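Long-range contacts in periplasmic sensor hybrid histidine kinase (Anaeromyxobacter dehalogenans, PDB 4K0D), which is probably a membrane-bound sensor kinase that autophosphorylates on histidine, represented here by its helical-bundle periplasmic sensor domain, which binds zinc: residues Leu26-Ser34 against Arg120-Arg128; Leu56-Ala67 against Ser79-Glu90. All blocks are in the same frame, centred on the assembly; numbering follows the deposited sequence.

Interaction 1: residues Leu26-Ser34 against Arg120-Arg128; sequences LESAVLHVS and REELLSLLR. With ZN (zinc ion), chain C; NA (sodium ion), chain L.
Val-30 lies over Leu-124, the two side chains sliding past each other in opposite directions, with Val-30 CG1 4.0 Å from Leu-124 CD2. The other branch, Val-30 CG2, turns to Leu-123 and meets its CD2. With chi1 at 165°, CG1 stands anti to the backbone N and CG2 anti to the carbonyl carbon, and the valine thereby straddles two consecutive leucines. A turn earlier, Leu-26 crosses Leu-127 at about a right angle, its CG 3.8 Å from Leu-127 CD1. Glu-27 runs alongside the same leucine: in the conformer modelled here, one of two, its CG methylene packs on Leu-127 CD1. At the far end Ser-34 OG sits 3.1 Å from Arg-120 CD. Beyond that methylene, Arg-120 bends at chi3 (91°) and grips Glu-121 side-on, NE and NH2 both donating to OE2; the NE bond is 3.0 Å and uses the anti lone pair. The other oxygen, Glu-121 OE1, binds a sodium ion at 2.4 Å. The segment axes come within 10.3 Å, antiparallel at 169°; the contact joins helix 16-42 to helix 117-145 in the core of the sensor bundle. Helix 46-68 touches His-32 through Ala-55, helix 73-102 packs on Ser-34 with Phe-89 and on Leu-123 with Ala-85, and Leu-146 of the second subunit rests on Leu-31 and Arg-120.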
# COMPACT_ATOMS: atom_id res chain seq x y z
N LEU B 26 2.40 -0.42 8.72
CA LEU B 26 2.41 0.21 10.02
C LEU B 26 0.95 0.31 10.53
O LEU B 26 0.66 -0.06 11.66
CB LEU B 26 3.06 1.59 9.94
CG LEU B 26 3.02 2.48 11.21
CD1 LEU B 26 3.67 1.80 12.50
CD2 LEU B 26 3.80 3.78 10.92
N GLU B 27 0.06 0.78 9.67
CA GLU B 27 -1.39 0.71 9.92
C GLU B 27 -1.77 -0.66 10.52
O GLU B 27 -2.39 -0.74 11.58
CB GLU B 27 -2.21 1.03 8.64
CG GLU B 27 -2.35 2.56 8.33
CD GLU B 27 -2.75 2.95 6.86
OE1 GLU B 27 -3.15 2.08 6.06
OE2 GLU B 27 -2.63 4.16 6.50
N SER B 28 -1.40 -1.74 9.84
CA SER B 28 -1.67 -3.13 10.31
C SER B 28 -0.99 -3.50 11.67
O SER B 28 -1.63 -4.10 12.59
CB SER B 28 -1.27 -4.08 9.19
OG SER B 28 -1.93 -5.32 9.26
N ALA B 29 0.24 -3.07 11.88
CA ALA B 29 0.96 -3.42 13.13
C ALA B 29 0.22 -2.74 14.30
O ALA B 29 0.17 -3.21 15.42
CB ALA B 29 2.45 -2.94 13.04
N VAL B 30 -0.33 -1.57 14.03
CA VAL B 30 -0.98 -0.83 15.06
C VAL B 30 -2.29 -1.52 15.40
O VAL B 30 -2.57 -1.76 16.59
CB VAL B 30 -1.22 0.66 14.65
CG1 VAL B 30 -2.20 1.34 15.56
CG2 VAL B 30 0.07 1.38 14.67
N LEU B 31 -3.05 -1.91 14.38
CA LEU B 31 -4.27 -2.69 14.61
C LEU B 31 -3.92 -3.92 15.40
O LEU B 31 -4.64 -4.29 16.32
CB LEU B 31 -4.91 -3.15 13.32
CG LEU B 31 -5.69 -2.02 12.65
CD1 LEU B 31 -6.08 -2.33 11.22
CD2 LEU B 31 -6.94 -1.71 13.46
N HIS B 32 -2.84 -4.57 15.01
CA HIS B 32 -2.52 -5.89 15.51
C HIS B 32 -2.15 -5.76 16.99
O HIS B 32 -2.53 -6.59 17.79
CB HIS B 32 -1.46 -6.63 14.68
CG HIS B 32 -1.22 -8.05 15.12
ND1 HIS B 32 -2.05 -9.08 14.77
CD2 HIS B 32 -0.26 -8.60 15.91
CE1 HIS B 32 -1.66 -10.21 15.35
NE2 HIS B 32 -0.56 -9.95 16.04
N VAL B 33 -1.46 -4.69 17.37
CA VAL B 33 -1.17 -4.50 18.78
C VAL B 33 -2.51 -4.29 19.54
O VAL B 33 -2.67 -4.77 20.63
CB VAL B 33 -0.24 -3.31 19.06
CG1 VAL B 33 -0.33 -2.93 20.51
CG2 VAL B 33 1.30 -3.62 18.64
N SER B 34 -3.44 -3.54 18.97
CA SER B 34 -4.72 -3.35 19.59
C SER B 34 -5.47 -4.62 19.72
O SER B 34 -6.11 -4.84 20.74
CB SER B 34 -5.57 -2.36 18.80
OG SER B 34 -5.22 -1.08 19.25
N ARG B 120 -4.86 4.65 19.38
CA ARG B 120 -4.92 3.91 18.13
C ARG B 120 -5.57 4.79 17.04
O ARG B 120 -5.00 4.99 15.97
CB ARG B 120 -5.79 2.71 18.34
CG ARG B 120 -6.02 1.89 17.12
CD ARG B 120 -7.02 0.80 17.50
NE ARG B 120 -8.41 1.17 17.29
CZ ARG B 120 -9.44 0.84 18.08
NH1 ARG B 120 -9.29 0.12 19.16
NH2 ARG B 120 -10.66 1.22 17.76
N GLU B 121 -6.76 5.34 17.31
CA GLU B 121 -7.54 5.99 16.25
C GLU B 121 -6.87 7.24 15.76
O GLU B 121 -6.95 7.59 14.62
CB GLU B 121 -8.93 6.34 16.77
CG GLU B 121 -9.78 5.13 16.92
CD GLU B 121 -10.00 4.45 15.60
OE1 GLU B 121 -10.46 5.11 14.65
OE2 GLU B 121 -9.70 3.24 15.49
N GLU B 122 -6.20 7.93 16.66
CA GLU B 122 -5.54 9.13 16.28
C GLU B 122 -4.36 8.76 15.36
O GLU B 122 -4.17 9.33 14.26
CB GLU B 122 -5.08 9.83 17.54
CG GLU B 122 -4.35 11.10 17.31
CD GLU B 122 -4.30 11.96 18.57
OE1 GLU B 122 -5.04 11.65 19.55
OE2 GLU B 122 -3.53 12.95 18.56
N LEU B 123 -3.58 7.79 15.78
CA LEU B 123 -2.44 7.37 14.99
C LEU B 123 -2.93 6.88 13.64
O LEU B 123 -2.34 7.17 12.60
CB LEU B 123 -1.73 6.26 15.74
CG LEU B 123 -0.40 5.80 15.20
CD1 LEU B 123 0.45 6.91 14.60
CD2 LEU B 123 0.32 5.15 16.38
N LEU B 124 -4.02 6.11 13.63
CA LEU B 124 -4.45 5.59 12.35
C LEU B 124 -4.98 6.70 11.47
O LEU B 124 -4.84 6.66 10.26
CB LEU B 124 -5.53 4.58 12.52
CG LEU B 124 -5.05 3.30 13.20
CD1 LEU B 124 -6.26 2.40 13.48
CD2 LEU B 124 -3.99 2.63 12.27
N SER B 125 -5.59 7.70 12.10
CA SER B 125 -6.13 8.81 11.35
C SER B 125 -4.98 9.55 10.65
O SER B 125 -5.05 9.83 9.44
CB SER B 125 -6.90 9.75 12.26
OG SER B 125 -7.11 11.00 11.61
N LEU B 126 -3.95 9.92 11.42
CA LEU B 126 -2.77 10.51 10.87
C LEU B 126 -2.24 9.68 9.71
O LEU B 126 -1.91 10.21 8.65
CB LEU B 126 -1.68 10.59 11.91
CG LEU B 126 -1.84 11.68 12.94
CD1 LEU B 126 -0.69 11.59 13.95
CD2 LEU B 126 -1.86 13.04 12.26
N LEU B 127 -2.13 8.38 9.91
CA LEU B 127 -1.51 7.56 8.89
C LEU B 127 -2.30 7.63 7.62
O LEU B 127 -1.73 7.74 6.52
CB LEU B 127 -1.42 6.10 9.31
CG LEU B 127 -0.07 5.82 9.93
CD1 LEU B 127 -0.17 4.52 10.71
CD2 LEU B 127 1.01 5.73 8.86
N ARG B 128 -3.62 7.55 7.74
CA ARG B 128 -4.45 7.56 6.55
C ARG B 128 -4.41 8.95 5.88
O ARG B 128 -4.46 9.07 4.64
CB ARG B 128 -5.87 7.12 6.89
CG ARG B 128 -6.01 5.61 7.01
CD ARG B 128 -7.16 5.20 7.92
NE ARG B 128 -7.12 3.76 8.20
CZ ARG B 128 -7.86 3.16 9.13
NH1 ARG B 128 -8.72 3.87 9.87
NH2 ARG B 128 -7.75 1.84 9.32
ZN ZN C . -3.60 -9.00 13.45
NA NA L . -11.31 3.57 12.96

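Interaction 2: residues Leu56-Ala67 against Ser79-Glu90; sequences LRRLEGAAARFA and SGRILAAVPPFE
Leu-83 reaches across to residues 56-67 from a CB that points toward them, and forks at CG into two methyls with different neighbours. CD1 presses on Ala-67 CB at 3.5 Å, tighter than usual for two carbons. CD2 faces the preceding turn, lying 3.6 Å from the carbonyl oxygen Ala-63 O and 4.1 Å from Ala-63 CB. The same methyl meets the Phe-66 ring at its edge, in the ring plane, 4.0 Å from CD2 of the phenylalanine. With CG anti to the carbonyl carbon (chi1 -67°), Leu-83 enters between these three residues. Further along, Val-86 CG1 and Leu-59 CG lie 4.0 Å apart as their side chains slide past one another. Leu-59 CD2 also touches the edge of the Phe-89 ring and the aliphatic CG of Glu-90. That glutamate extends beyond CG to Glu-60, whose OE2 is only 2.6 Å from Glu-90 OE1, the carboxylate planes being turned 52° apart; at that distance one acid probably holds a proton. The segments run antiparallel, crossing at -164°, and helix 73-102 is kinked at Pro-87 and Pro-88, whose ring nitrogens have no hydrogen to give to the turn before. This is side-by-side packing of helices 46-68 and 73-102, consecutive members of the bundle. Ser-25 of helix 16-42 touches Arg-65, while Phe-130 packs edge-to-face with Phe-66, and helix 117-145 also meets Phe-89 through Met-119.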
# COMPACT_ATOMS: atom_id res chain seq x y z
N LEU B 56 4.16 -6.34 19.50
CA LEU B 56 4.89 -5.15 19.84
C LEU B 56 6.19 -5.09 19.01
O LEU B 56 6.55 -4.05 18.52
CB LEU B 56 5.23 -5.15 21.33
CG LEU B 56 4.07 -4.91 22.31
CD1 LEU B 56 4.56 -5.07 23.75
CD2 LEU B 56 3.42 -3.52 22.10
N ARG B 57 6.90 -6.21 18.90
CA ARG B 57 8.12 -6.28 18.08
C ARG B 57 7.83 -6.02 16.62
O ARG B 57 8.59 -5.32 15.94
CB ARG B 57 8.81 -7.66 18.23
CG ARG B 57 9.30 -7.94 19.67
N ARG B 58 6.72 -6.56 16.13
CA ARG B 58 6.26 -6.24 14.81
C ARG B 58 5.99 -4.72 14.60
O ARG B 58 6.38 -4.16 13.59
CB ARG B 58 5.03 -7.04 14.52
CG ARG B 58 4.41 -6.67 13.24
CD ARG B 58 3.24 -7.59 12.99
NE ARG B 58 2.38 -7.09 11.94
CZ ARG B 58 1.17 -7.57 11.67
NH1 ARG B 58 0.69 -8.59 12.36
NH2 ARG B 58 0.44 -7.01 10.71
N LEU B 59 5.36 -4.07 15.56
CA LEU B 59 5.12 -2.66 15.44
C LEU B 59 6.44 -1.91 15.44
O LEU B 59 6.60 -0.97 14.69
CB LEU B 59 4.25 -2.14 16.57
CG LEU B 59 4.00 -0.64 16.60
CD1 LEU B 59 3.39 -0.09 15.29
CD2 LEU B 59 3.07 -0.33 17.81
N GLU B 60 7.37 -2.27 16.30
CA GLU B 60 8.63 -1.53 16.26
C GLU B 60 9.31 -1.68 14.86
O GLU B 60 9.86 -0.73 14.33
CB GLU B 60 9.57 -2.02 17.37
CG GLU B 60 9.18 -1.58 18.72
CD GLU B 60 9.46 -2.64 19.85
OE1 GLU B 60 10.13 -3.65 19.62
OE2 GLU B 60 8.96 -2.44 20.97
N GLY B 61 9.23 -2.87 14.27
CA GLY B 61 9.80 -3.11 12.93
C GLY B 61 9.06 -2.33 11.85
O GLY B 61 9.68 -1.77 10.96
N ALA B 62 7.74 -2.28 11.90
CA ALA B 62 6.98 -1.53 10.90
C ALA B 62 7.27 -0.04 11.01
O ALA B 62 7.28 0.69 10.00
CB ALA B 62 5.48 -1.76 11.06
N ALA B 63 7.43 0.45 12.23
CA ALA B 63 7.70 1.86 12.37
C ALA B 63 9.05 2.16 11.76
O ALA B 63 9.20 3.18 11.06
CB ALA B 63 7.66 2.29 13.84
N ALA B 64 10.01 1.25 11.98
CA ALA B 64 11.37 1.49 11.52
C ALA B 64 11.39 1.47 10.00
O ALA B 64 11.97 2.37 9.39
CB ALA B 64 12.35 0.47 12.13
N ARG B 65 10.69 0.52 9.36
CA ARG B 65 10.62 0.53 7.88
C ARG B 65 9.99 1.81 7.37
O ARG B 65 10.41 2.34 6.36
CB ARG B 65 9.84 -0.65 7.34
CG ARG B 65 10.53 -2.00 7.59
CD ARG B 65 9.55 -3.16 7.32
NE ARG B 65 8.88 -3.07 6.00
CZ ARG B 65 7.55 -3.04 5.83
NH1 ARG B 65 6.77 -3.09 6.89
NH2 ARG B 65 7.01 -2.98 4.59
N PHE B 66 8.96 2.29 8.04
CA PHE B 66 8.29 3.47 7.57
C PHE B 66 9.12 4.72 7.76
O PHE B 66 9.13 5.58 6.90
CB PHE B 66 6.98 3.65 8.31
CG PHE B 66 6.22 4.87 7.89
CD1 PHE B 66 5.51 4.87 6.71
CD2 PHE B 66 6.13 5.98 8.73
CE1 PHE B 66 4.75 5.98 6.35
CE2 PHE B 66 5.39 7.07 8.40
CZ PHE B 66 4.70 7.09 7.21
N ALA B 67 9.81 4.81 8.89
CA ALA B 67 10.70 5.91 9.15
C ALA B 67 11.87 5.97 8.14
O ALA B 67 12.42 7.05 7.88
CB ALA B 67 11.24 5.80 10.53
N SER B 79 4.25 12.55 9.09
CA SER B 79 5.23 11.51 9.36
C SER B 79 5.89 11.65 10.72
O SER B 79 5.91 10.71 11.52
CB SER B 79 6.29 11.54 8.25
OG SER B 79 7.26 10.53 8.42
N GLY B 80 6.48 12.80 10.99
CA GLY B 80 7.19 13.02 12.23
C GLY B 80 6.32 12.72 13.42
O GLY B 80 6.77 12.14 14.43
N ARG B 81 5.05 13.11 13.31
CA ARG B 81 4.12 12.97 14.42
C ARG B 81 3.66 11.52 14.53
O ARG B 81 3.47 11.00 15.63
CB ARG B 81 2.92 13.93 14.30
N ILE B 82 3.48 10.85 13.40
CA ILE B 82 3.09 9.46 13.43
C ILE B 82 4.15 8.72 14.23
O ILE B 82 3.85 7.99 15.21
CB ILE B 82 2.96 8.89 11.99
CG1 ILE B 82 1.77 9.53 11.30
CG2 ILE B 82 2.71 7.40 11.98
CD1 ILE B 82 1.84 9.35 9.80
N LEU B 83 5.40 8.89 13.85
CA LEU B 83 6.46 8.08 14.46
C LEU B 83 6.60 8.39 15.94
O LEU B 83 6.90 7.50 16.72
CB LEU B 83 7.80 8.27 13.74
CG LEU B 83 7.68 7.67 12.34
CD1 LEU B 83 8.81 8.14 11.44
CD2 LEU B 83 7.69 6.14 12.38
N ALA B 84 6.37 9.63 16.34
CA ALA B 84 6.52 9.95 17.74
C ALA B 84 5.37 9.36 18.50
O ALA B 84 5.43 9.25 19.73
CB ALA B 84 6.57 11.43 17.93
N ALA B 85 4.27 9.03 17.82
CA ALA B 85 3.11 8.52 18.54
C ALA B 85 3.30 7.05 18.95
O ALA B 85 2.55 6.53 19.77
CB ALA B 85 1.88 8.64 17.70
N VAL B 86 4.29 6.38 18.36
CA VAL B 86 4.38 4.93 18.48
C VAL B 86 4.83 4.52 19.88
O VAL B 86 4.15 3.77 20.50
CB VAL B 86 5.24 4.30 17.40
CG1 VAL B 86 5.57 2.84 17.72
CG2 VAL B 86 4.51 4.39 16.01
N PRO B 87 5.95 5.06 20.37
CA PRO B 87 6.43 4.71 21.70
C PRO B 87 5.37 4.91 22.80
O PRO B 87 5.24 4.01 23.65
CB PRO B 87 7.62 5.65 21.90
CG PRO B 87 8.08 5.96 20.48
CD PRO B 87 6.78 6.10 19.74
N PRO B 88 4.63 6.04 22.79
CA PRO B 88 3.63 6.19 23.85
C PRO B 88 2.56 5.11 23.74
O PRO B 88 2.01 4.60 24.73
CB PRO B 88 3.00 7.59 23.59
CG PRO B 88 3.88 8.28 22.69
CD PRO B 88 4.75 7.25 21.96
N PHE B 89 2.23 4.75 22.51
CA PHE B 89 1.17 3.80 22.33
C PHE B 89 1.72 2.45 22.79
O PHE B 89 1.04 1.72 23.48
CB PHE B 89 0.77 3.80 20.90
CG PHE B 89 -0.22 2.78 20.53
CD1 PHE B 89 -1.51 2.88 20.92
CD2 PHE B 89 0.15 1.71 19.71
CE1 PHE B 89 -2.44 1.97 20.51
CE2 PHE B 89 -0.78 0.76 19.32
CZ PHE B 89 -2.08 0.89 19.72
N GLU B 90 2.96 2.15 22.47
CA GLU B 90 3.49 0.88 22.92
C GLU B 90 3.55 0.84 24.43
O GLU B 90 3.32 -0.20 25.04
CB GLU B 90 4.91 0.65 22.41
CG GLU B 90 4.99 0.10 21.03
CD GLU B 90 6.34 -0.50 20.75
OE1 GLU B 90 6.51 -1.70 21.00
OE2 GLU B 90 7.22 0.22 20.29

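Overall arrangement
The two antiparallel pairs lie side by side, their centres about 10 Å apart, and together bring four long helices of the sensor domain into one bundle. Apolar packing joins them at two places: Leu-26 CD1 is 3.4 Å from Leu-59 CD1, and Leu-123 CD1 is 3.5 Å from Ile-82 CG2. On the zinc side, Arg-58 lies against Ser-28 and His-32. His-32 ND1 binds the zinc ion at 2.0 Å together with Asp-10 and Glu-14 of the second subunit, and that Glu-14 also forms a salt bridge with Arg-58. Interaction 1 thus supplies one of the zinc ligands; interaction 2 contributes the neighbouring arginine to the subunit interface.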